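Local atomic coordinates of dTDP-4-amino-4,6-dideoxyglucose formyltransferase (Shewanella sp. FDAARGOS_354, PDB entry 6V2T), a protein that probably transfers a formyl group from a folate cofactor to the 4-amino group of dTDP-4-amino-4,6-dideoxyglucose, a sugar nucleotide linked to O-antigen synthesis. Residues B[124-129]-B[207-212]; B[97-102]-B[117-122]. One frame throughout, in Å; residues are numbered along the deposited sequence.

Contact 1 (B[124-129]-B[207-212]); sequences HNRGWF and GNYNGI. With 0FX (dTDP-4-amino-4,6-dideoxyglucose), chain G; FOL (folic acid), chain H.
Arg126 and Gly127 pair in parallel with Tyr209 and Asn210 through three backbone bonds of about the same length, Arg126 N to Asn208 O, Asn210 N to Arg126 O and Trp128 N to Asn210 O (3.0 Å). Beside this pair, the side-chain amide of Asn208 grips Asn125 at two points, the backbone N-H and the side-chain oxygen. Asn208 CG sits between its own backbone N and carbonyl carbon (chi1 70°), which brings the amide back to the partner strand; its OD1 takes the backbone N-H of Asn125 at 2.9 Å, while ND2 gives an almost straight bond to Asn125 OD1, also 2.9 Å. Asn210 ND2 reaches the same OD1 from the opposite face of that amide, at 3.2 Å and less straight, and also donates to a water that lies within hydrogen-bonding distance of Trp128 O. Asn137 ND2 is a third donor to Asn125 OD1. The result is a two-stranded parallel sheet, separate from the seven-stranded sheet of the formyltransferase fold, and it delivers Trp128 to the pocket shared by sugar nucleotide and folate. Over one face of the indole lies Ile212, its CB 4.0 Å from the centroid of the five-membered ring in a CH-pi contact; over the opposite face stands the sugar amine N4A. The pyrrole edge faces the folate amide, Trp128 NE1 lying 3.2 Å from FOL N. Tyr209 turns its ring obliquely against Gly127 CA, with its hydroxyl near the folate, and its CB rests over one face of the Arg126 guanidinium, whose nitrogens bond to the carbonyl oxygens of Ile152 and Lys206. Phe129 applies one ring face to the deoxyribose of the sugar nucleotide and the other to the edge of Trp128.

Contact 2 (B[97-102]-B[117-122]); sequences SAHCKQ and IHPGLN. With 0FX (dTDP-4-amino-4,6-dideoxyglucose), chain G; FOL (folic acid), chain H.
Ile117 N bonds to Ser97 O at 2.8 Å, nearly in line with the carbonyl, where the parallel strands 94-98 and 113-118 run out side by side. The apolar share of the contact is small: Ala98 CB and Ile117 CD1 meet at 4.0 Å on one face of the sheet, the face on which Ala98 packs against helix 33-45 and Ile117 against helix 171-194. These are neighbouring strands of a beta-alpha-beta unit in the Rossmann-like core of the formyltransferase fold, and their C-terminal ends open on the ligands. Past the strand end, the His99 ring packs against 117-122, CD2 lying 3.3 Å from Ile117 O and NE2 3.6 Å from Pro119 CD, the ring of Pro119 coming from the opposite direction. His99 CG stands beside its own backbone N (chi1 -66°), a setting that carries the imidazole across to Pro119. Both ring nitrogens have polar partners: ND1 donates, in the plane of the ring, to the diphosphate oxygen O3P of the sugar nucleotide at 2.8 Å, and NE2 bonds to Glu182. Further along the same loop, two more bonds reach the ligands. Lys101 NZ, its chain bent at the last torsion, donates to the sugar hydroxyl O2G at 2.8 Å, and Cys100 O accepts from FOL N10 at 3.2 Å.

In the fold
Contacts 1 and 2 follow one another along the chain, contact 2 closing before contact 1 opens, and their centres lie about 11 Å apart. They meet at His118, whose CE1 packs 3.6 Å from Gly127 O. Both touch both ligands, but from different quarters: 97-102 holds the diphosphate, a sugar hydroxyl and folate N10, whereas 124-129 and 207-212 bring aromatic rings to the sugar amine and the benzamide end of the folate. Between them 0FX N4A and FOL N10 stand 5.0 Å apart, a spacing consistent with formyl transfer from N10 of the natural cofactor to the sugar amine.

Contact 1 (B[124-129]-B[207-212])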
loop_
_atom_site.group_PDB
_atom_site.type_symbol
_atom_site.label_atom_id
_atom_site.label_comp_id
_atom_site.label_asym_id
_atom_site.label_seq_id
_atom_site.Cartn_x
_atom_site.Cartn_y
_atom_site.Cartn_z
ATOM N N HIS B 124 -22.136 -18.822 -1.874
ATOM C CA HIS B 124 -20.669 -18.782 -2.102
ATOM C C HIS B 124 -19.991 -17.942 -1.015
ATOM O O HIS B 124 -20.381 -16.758 -0.855
ATOM C CB HIS B 124 -20.377 -18.157 -3.472
ATOM C CG HIS B 124 -21.195 -18.763 -4.566
ATOM N ND1 HIS B 124 -21.050 -20.084 -4.927
ATOM C CD2 HIS B 124 -22.156 -18.235 -5.364
ATOM C CE1 HIS B 124 -21.886 -20.355 -5.913
ATOM N NE2 HIS B 124 -22.571 -19.222 -6.209
ATOM N N ASN B 125 -19.036 -18.519 -0.295
ATOM C CA ASN B 125 -18.215 -17.791 0.708
ATOM C C ASN B 125 -19.181 -17.117 1.687
ATOM O O ASN B 125 -19.061 -15.899 1.928
ATOM C CB ASN B 125 -17.238 -16.808 0.048
ATOM C CG ASN B 125 -16.177 -17.484 -0.797
ATOM O OD1 ASN B 125 -15.758 -18.589 -0.466
ATOM N ND2 ASN B 125 -15.720 -16.829 -1.856
ATOM N N ARG B 126 -20.126 -17.907 2.185
ATOM C CA ARG B 126 -20.924 -17.589 3.386
ATOM C C ARG B 126 -19.937 -17.302 4.524
ATOM O O ARG B 126 -18.813 -17.829 4.497
ATOM C CB ARG B 126 -21.889 -18.725 3.743
ATOM C CG ARG B 126 -22.982 -18.996 2.707
ATOM C CD ARG B 126 -23.575 -20.393 2.809
ATOM N NE ARG B 126 -23.897 -20.649 4.197
ATOM C CZ ARG B 126 -23.700 -21.798 4.843
ATOM N NH1 ARG B 126 -23.288 -22.879 4.199
ATOM N NH2 ARG B 126 -23.905 -21.847 6.142
ATOM N N GLY B 127 -20.354 -16.487 5.494
ATOM C CA GLY B 127 -19.570 -16.212 6.718
ATOM C C GLY B 127 -18.619 -15.051 6.561
ATOM O O GLY B 127 -19.066 -14.016 6.107
ATOM N N TRP B 128 -17.351 -15.194 6.953
ATOM C CA TRP B 128 -16.459 -14.031 7.185
ATOM C C TRP B 128 -15.874 -13.448 5.901
ATOM O O TRP B 128 -15.346 -14.186 5.063
ATOM C CB TRP B 128 -15.365 -14.392 8.177
ATOM C CG TRP B 128 -15.962 -14.416 9.536
ATOM C CD1 TRP B 128 -16.689 -15.423 10.113
ATOM C CD2 TRP B 128 -16.015 -13.302 10.430
ATOM N NE1 TRP B 128 -17.117 -15.032 11.356
ATOM C CE2 TRP B 128 -16.713 -13.739 11.579
ATOM C CE3 TRP B 128 -15.437 -12.029 10.416
ATOM C CZ2 TRP B 128 -16.889 -12.911 12.691
ATOM C CZ3 TRP B 128 -15.614 -11.217 11.513
ATOM C CH2 TRP B 128 -16.336 -11.651 12.626
ATOM N N PHE B 129 -15.962 -12.130 5.766
ATOM C CA PHE B 129 -15.210 -11.355 4.758
ATOM C C PHE B 129 -15.290 -12.052 3.393
ATOM O O PHE B 129 -14.271 -12.361 2.776
ATOM C CB PHE B 129 -13.769 -11.133 5.206
ATOM C CG PHE B 129 -13.587 -10.575 6.609
ATOM C CD1 PHE B 129 -14.565 -9.823 7.227
ATOM C CD2 PHE B 129 -12.411 -10.802 7.303
ATOM C CE1 PHE B 129 -14.388 -9.322 8.509
ATOM C CE2 PHE B 129 -12.223 -10.291 8.578
ATOM C CZ PHE B 129 -13.211 -9.545 9.177
ATOM N N GLY B 207 -23.377 -24.517 -0.707
ATOM C CA GLY B 207 -22.212 -23.646 -0.896
ATOM C C GLY B 207 -21.123 -23.938 0.114
ATOM O O GLY B 207 -20.946 -25.108 0.491
ATOM N N ASN B 208 -20.488 -22.900 0.640
ATOM C CA ASN B 208 -19.300 -23.052 1.518
ATOM C C ASN B 208 -19.295 -21.902 2.520
ATOM O O ASN B 208 -19.655 -20.767 2.147
ATOM C CB ASN B 208 -18.007 -23.121 0.705
ATOM C CG ASN B 208 -17.665 -21.789 0.071
ATOM O OD1 ASN B 208 -18.395 -21.309 -0.786
ATOM N ND2 ASN B 208 -16.584 -21.186 0.526
ATOM N N TYR B 209 -18.932 -22.216 3.751
ATOM C CA TYR B 209 -18.837 -21.258 4.879
ATOM C C TYR B 209 -17.364 -21.103 5.280
ATOM O O TYR B 209 -16.644 -22.115 5.456
ATOM C CB TYR B 209 -19.739 -21.729 6.014
ATOM C CG TYR B 209 -19.656 -20.853 7.238
ATOM C CD1 TYR B 209 -18.725 -21.094 8.223
ATOM C CD2 TYR B 209 -20.492 -19.767 7.399
ATOM C CE1 TYR B 209 -18.596 -20.266 9.333
ATOM C CE2 TYR B 209 -20.383 -18.931 8.499
ATOM C CZ TYR B 209 -19.435 -19.172 9.474
ATOM O OH TYR B 209 -19.344 -18.337 10.558
ATOM N N ASN B 210 -16.918 -19.855 5.430
ATOM C CA ASN B 210 -15.581 -19.497 5.955
ATOM C C ASN B 210 -15.784 -18.915 7.343
ATOM O O ASN B 210 -16.600 -18.016 7.468
ATOM C CB ASN B 210 -14.899 -18.470 5.061
ATOM C CG ASN B 210 -14.663 -19.029 3.682
ATOM O OD1 ASN B 210 -14.064 -20.097 3.556
ATOM N ND2 ASN B 210 -15.225 -18.391 2.677
ATOM N N GLY B 211 -15.078 -19.422 8.340
ATOM C CA GLY B 211 -15.146 -18.869 9.694
ATOM C C GLY B 211 -14.037 -17.869 9.945
ATOM O O GLY B 211 -13.094 -17.773 9.134
ATOM N N ILE B 212 -14.076 -17.231 11.107
ATOM C CA ILE B 212 -13.032 -16.238 11.488
ATOM C C ILE B 212 -11.670 -16.934 11.504
ATOM O O ILE B 212 -10.698 -16.325 11.087
ATOM C CB ILE B 212 -13.346 -15.561 12.830
ATOM C CG1 ILE B 212 -12.292 -14.508 13.167
ATOM C CG2 ILE B 212 -13.482 -16.577 13.949
ATOM C CD1 ILE B 212 -12.738 -13.514 14.214
HETATM O O4P 0FX G . -18.712 -6.006 7.149
HETATM P P2 0FX G . -18.712 -5.455 8.577
HETATM O O3P 0FX G . -19.910 -4.610 8.873
HETATM O O1G 0FX G . -18.824 -6.768 9.432
HETATM C C1G 0FX G . -19.886 -6.869 10.378
HETATM C C2G 0FX G . -19.240 -7.426 11.631
HETATM O O2G 0FX G . -18.207 -6.587 12.179
HETATM C C3G 0FX G . -18.632 -8.765 11.250
HETATM O O3G 0FX G . -18.120 -9.342 12.460
HETATM C C4G 0FX G . -19.658 -9.674 10.544
HETATM N N4A 0FX G . -18.957 -10.823 9.963
HETATM C C5G 0FX G . -20.435 -9.013 9.411
HETATM C C6G 0FX G . -21.587 -9.920 8.933
HETATM O O5G 0FX G . -20.918 -7.748 9.872
HETATM O OPP 0FX G . -17.514 -4.404 9.162
HETATM P P 0FX G . -16.153 -5.122 9.460
HETATM O O1P 0FX G . -16.115 -6.176 10.465
HETATM O O2P 0FX G . -15.223 -4.060 9.982
HETATM O O5 0FX G . -15.382 -5.576 8.160
HETATM C C5 0FX G . -15.411 -4.800 6.992
HETATM C C4 0FX G . -14.215 -5.237 6.137
HETATM O O4 0FX G . -12.972 -4.852 6.727
HETATM C C3 0FX G . -14.063 -6.761 5.988
HETATM O O3 0FX G . -14.936 -7.297 5.003
HETATM C C2 0FX G . -12.559 -6.971 5.686
HETATM C C1 0FX G . -11.955 -5.752 6.437
HETATM N N11 0FX G . -11.344 -6.193 7.682
HETATM C C61 0FX G . -11.967 -6.074 8.876
HETATM C C51 0FX G . -11.310 -6.497 10.030
HETATM C C5A 0FX G . -12.002 -6.382 11.384
HETATM C C21 0FX G . -10.109 -6.702 7.594
HETATM O O21 0FX G . -9.525 -6.804 6.373
HETATM N N31 0FX G . -9.442 -7.138 8.689
HETATM C C41 0FX G . -10.025 -7.040 9.913
HETATM O O41 0FX G . -9.356 -7.533 10.997
HETATM N N1 FOL H . -27.809 -15.432 12.808
HETATM C C2 FOL H . -28.374 -16.538 12.297
HETATM N NA2 FOL H . -28.936 -17.425 13.110
HETATM N N3 FOL H . -28.422 -16.748 10.946
HETATM C C4 FOL H . -27.841 -15.875 10.109
HETATM O O4 FOL H . -27.935 -16.155 8.885
HETATM C C4A FOL H . -27.250 -14.723 10.620
HETATM N N5 FOL H . -26.630 -13.826 9.854
HETATM C C6 FOL H . -25.688 -12.832 10.381
HETATM C C7 FOL H . -26.221 -12.373 11.750
HETATM N N8 FOL H . -26.688 -13.457 12.572
HETATM C C8A FOL H . -27.253 -14.535 12.007
HETATM C C9 FOL H . -24.185 -13.283 10.252
HETATM N N10 FOL H . -23.340 -12.791 11.343
HETATM C C11 FOL H . -20.298 -14.871 13.375
HETATM C C12 FOL H . -20.672 -13.575 13.735
HETATM C C13 FOL H . -21.676 -12.898 13.035
HETATM C C14 FOL H . -22.348 -13.491 11.986
HETATM C C15 FOL H . -21.993 -14.792 11.647
HETATM C C16 FOL H . -20.983 -15.475 12.330
HETATM C C FOL H . -19.234 -15.614 14.148
HETATM O O FOL H . -19.010 -15.212 15.269
HETATM N N FOL H . -18.616 -16.709 13.698
HETATM O O HOH W 1 -16.355 -15.945 3.340
#

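Contact 2 (B[97-102]-B[117-122])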
loop_
_atom_site.group_PDB
_atom_site.type_symbol
_atom_site.label_atom_id
_atom_site.label_comp_id
_atom_site.label_asym_id
_atom_site.label_seq_id
_atom_site.Cartn_x
_atom_site.Cartn_y
_atom_site.Cartn_z
ATOM N N SER B 97 -31.165 -7.903 10.494
ATOM C CA SER B 97 -29.725 -7.931 10.787
ATOM C C SER B 97 -29.014 -7.188 9.666
ATOM O O SER B 97 -29.079 -7.648 8.516
ATOM C CB SER B 97 -29.214 -9.336 10.889
ATOM O OG SER B 97 -27.819 -9.313 10.729
ATOM N N ALA B 98 -28.372 -6.085 9.990
ATOM C CA ALA B 98 -27.588 -5.274 9.037
ATOM C C ALA B 98 -26.127 -5.327 9.485
ATOM O O ALA B 98 -25.688 -4.438 10.247
ATOM C CB ALA B 98 -28.144 -3.871 8.971
ATOM N N HIS B 99 -25.400 -6.351 9.036
ATOM C CA HIS B 99 -23.998 -6.588 9.466
ATOM C C HIS B 99 -23.998 -6.687 10.998
ATOM O O HIS B 99 -23.308 -5.919 11.647
ATOM C CB HIS B 99 -23.089 -5.482 8.934
ATOM C CG HIS B 99 -22.940 -5.453 7.447
ATOM N ND1 HIS B 99 -21.771 -5.058 6.846
ATOM C CD2 HIS B 99 -23.794 -5.766 6.452
ATOM C CE1 HIS B 99 -21.921 -5.106 5.530
ATOM N NE2 HIS B 99 -23.161 -5.547 5.263
ATOM N N CYS B 100 -24.816 -7.586 11.537
ATOM C CA CYS B 100 -24.925 -7.889 12.981
ATOM C C CYS B 100 -23.807 -8.853 13.377
ATOM O O CYS B 100 -23.743 -9.936 12.756
ATOM C CB CYS B 100 -26.269 -8.526 13.287
ATOM S SG CYS B 100 -26.491 -8.875 15.039
ATOM N N LYS B 101 -22.984 -8.476 14.366
ATOM C CA LYS B 101 -21.843 -9.299 14.882
ATOM C C LYS B 101 -22.341 -10.534 15.658
ATOM O O LYS B 101 -21.507 -11.409 15.918
ATOM C CB LYS B 101 -20.915 -8.469 15.783
ATOM C CG LYS B 101 -20.086 -7.399 15.085
ATOM C CD LYS B 101 -19.445 -6.394 16.039
ATOM C CE LYS B 101 -18.503 -5.429 15.341
ATOM N NZ LYS B 101 -17.319 -6.138 14.799
ATOM N N GLN B 102 -23.621 -10.633 16.038
ATOM C CA GLN B 102 -24.098 -11.779 16.873
ATOM C C GLN B 102 -24.871 -12.800 16.044
ATOM O O GLN B 102 -25.707 -12.406 15.233
ATOM C CB GLN B 102 -25.035 -11.333 17.990
ATOM C CG GLN B 102 -24.389 -10.428 19.025
ATOM C CD GLN B 102 -25.372 -10.116 20.130
ATOM O OE1 GLN B 102 -26.288 -9.305 19.971
ATOM N NE2 GLN B 102 -25.204 -10.793 21.254
ATOM N N ILE B 117 -28.954 -8.789 6.016
ATOM C CA ILE B 117 -28.268 -8.109 4.891
ATOM C C ILE B 117 -26.803 -8.549 4.923
ATOM O O ILE B 117 -26.058 -8.155 5.839
ATOM C CB ILE B 117 -28.455 -6.585 5.021
ATOM C CG1 ILE B 117 -29.925 -6.220 5.181
ATOM C CG2 ILE B 117 -27.846 -5.874 3.815
ATOM C CD1 ILE B 117 -30.138 -4.794 5.623
ATOM N N HIS B 118 -26.407 -9.400 3.989
ATOM C CA HIS B 118 -25.080 -10.068 3.980
ATOM C C HIS B 118 -24.257 -9.536 2.817
ATOM O O HIS B 118 -24.697 -9.579 1.663
ATOM C CB HIS B 118 -25.269 -11.592 3.885
ATOM C CG HIS B 118 -24.012 -12.382 3.707
ATOM N ND1 HIS B 118 -23.052 -12.480 4.701
ATOM C CD2 HIS B 118 -23.618 -13.207 2.725
ATOM C CE1 HIS B 118 -22.090 -13.277 4.292
ATOM N NE2 HIS B 118 -22.396 -13.709 3.060
ATOM N N PRO B 119 -22.996 -9.143 3.084
ATOM C CA PRO B 119 -22.083 -8.678 2.044
ATOM C C PRO B 119 -21.333 -9.793 1.300
ATOM O O PRO B 119 -20.158 -9.649 1.057
ATOM C CB PRO B 119 -21.163 -7.765 2.841
ATOM C CG PRO B 119 -21.031 -8.465 4.183
ATOM C CD PRO B 119 -22.429 -8.994 4.446
ATOM N N GLY B 120 -22.041 -10.877 0.985
ATOM C CA GLY B 120 -21.604 -11.949 0.065
ATOM C C GLY B 120 -22.753 -12.362 -0.843
ATOM O O GLY B 120 -23.885 -11.899 -0.624
ATOM N N LEU B 121 -22.451 -13.153 -1.871
ATOM C CA LEU B 121 -23.458 -13.763 -2.763
ATOM C C LEU B 121 -23.696 -15.209 -2.324
ATOM O O LEU B 121 -22.955 -16.107 -2.791
ATOM C CB LEU B 121 -22.971 -13.685 -4.213
ATOM C CG LEU B 121 -24.092 -13.859 -5.245
ATOM C CD1 LEU B 121 -24.978 -12.643 -5.299
ATOM C CD2 LEU B 121 -23.536 -14.156 -6.615
ATOM N N ASN B 122 -24.680 -15.420 -1.462
ATOM C CA ASN B 122 -25.040 -16.785 -0.971
ATOM C C ASN B 122 -25.332 -17.659 -2.178
ATOM O O ASN B 122 -25.928 -17.180 -3.141
ATOM C CB ASN B 122 -26.185 -16.719 0.026
ATOM C CG ASN B 122 -25.742 -16.117 1.347
ATOM O OD1 ASN B 122 -24.556 -15.861 1.565
ATOM N ND2 ASN B 122 -26.700 -15.850 2.219
HETATM O O4P 0FX G . -18.712 -6.006 7.149
HETATM P P2 0FX G . -18.712 -5.455 8.577
HETATM O O3P 0FX G . -19.910 -4.610 8.873
HETATM O O1G 0FX G . -18.824 -6.768 9.432
HETATM C C1G 0FX G . -19.886 -6.869 10.378
HETATM C C2G 0FX G . -19.240 -7.426 11.631
HETATM O O2G 0FX G . -18.207 -6.587 12.179
HETATM C C3G 0FX G . -18.632 -8.765 11.250
HETATM O O3G 0FX G . -18.120 -9.342 12.460
HETATM C C4G 0FX G . -19.658 -9.674 10.544
HETATM N N4A 0FX G . -18.957 -10.823 9.963
HETATM C C5G 0FX G . -20.435 -9.013 9.411
HETATM C C6G 0FX G . -21.587 -9.920 8.933
HETATM O O5G 0FX G . -20.918 -7.748 9.872
HETATM O OPP 0FX G . -17.514 -4.404 9.162
HETATM P P 0FX G . -16.153 -5.122 9.460
HETATM O O1P 0FX G . -16.115 -6.176 10.465
HETATM O O2P 0FX G . -15.223 -4.060 9.982
HETATM O O5 0FX G . -15.382 -5.576 8.160
HETATM C C5 0FX G . -15.411 -4.800 6.992
HETATM C C4 0FX G . -14.215 -5.237 6.137
HETATM O O4 0FX G . -12.972 -4.852 6.727
HETATM C C3 0FX G . -14.063 -6.761 5.988
HETATM O O3 0FX G . -14.936 -7.297 5.003
HETATM C C2 0FX G . -12.559 -6.971 5.686
HETATM C C1 0FX G . -11.955 -5.752 6.437
HETATM N N11 0FX G . -11.344 -6.193 7.682
HETATM C C61 0FX G . -11.967 -6.074 8.876
HETATM C C51 0FX G . -11.310 -6.497 10.030
HETATM C C5A 0FX G . -12.002 -6.382 11.384
HETATM C C21 0FX G . -10.109 -6.702 7.594
HETATM O O21 0FX G . -9.525 -6.804 6.373
HETATM N N31 0FX G . -9.442 -7.138 8.689
HETATM C C41 0FX G . -10.025 -7.040 9.913
HETATM O O41 0FX G . -9.356 -7.533 10.997
HETATM N N1 FOL H . -27.809 -15.432 12.808
HETATM C C2 FOL H . -28.374 -16.538 12.297
HETATM N NA2 FOL H . -28.936 -17.425 13.110
HETATM N N3 FOL H . -28.422 -16.748 10.946
HETATM C C4 FOL H . -27.841 -15.875 10.109
HETATM O O4 FOL H . -27.935 -16.155 8.885
HETATM C C4A FOL H . -27.250 -14.723 10.620
HETATM N N5 FOL H . -26.630 -13.826 9.854
HETATM C C6 FOL H . -25.688 -12.832 10.381
HETATM C C7 FOL H . -26.221 -12.373 11.750
HETATM N N8 FOL H . -26.688 -13.457 12.572
HETATM C C8A FOL H . -27.253 -14.535 12.007
HETATM C C9 FOL H . -24.185 -13.283 10.252
HETATM N N10 FOL H . -23.340 -12.791 11.343
HETATM C C11 FOL H . -20.298 -14.871 13.375
HETATM C C12 FOL H . -20.672 -13.575 13.735
HETATM C C13 FOL H . -21.676 -12.898 13.035
HETATM C C14 FOL H . -22.348 -13.491 11.986
HETATM C C15 FOL H . -21.993 -14.792 11.647
HETATM C C16 FOL H . -20.983 -15.475 12.330
HETATM C C FOL H . -19.234 -15.614 14.148
HETATM O O FOL H . -19.010 -15.212 15.269
HETATM N N FOL H . -18.616 -16.709 13.698
#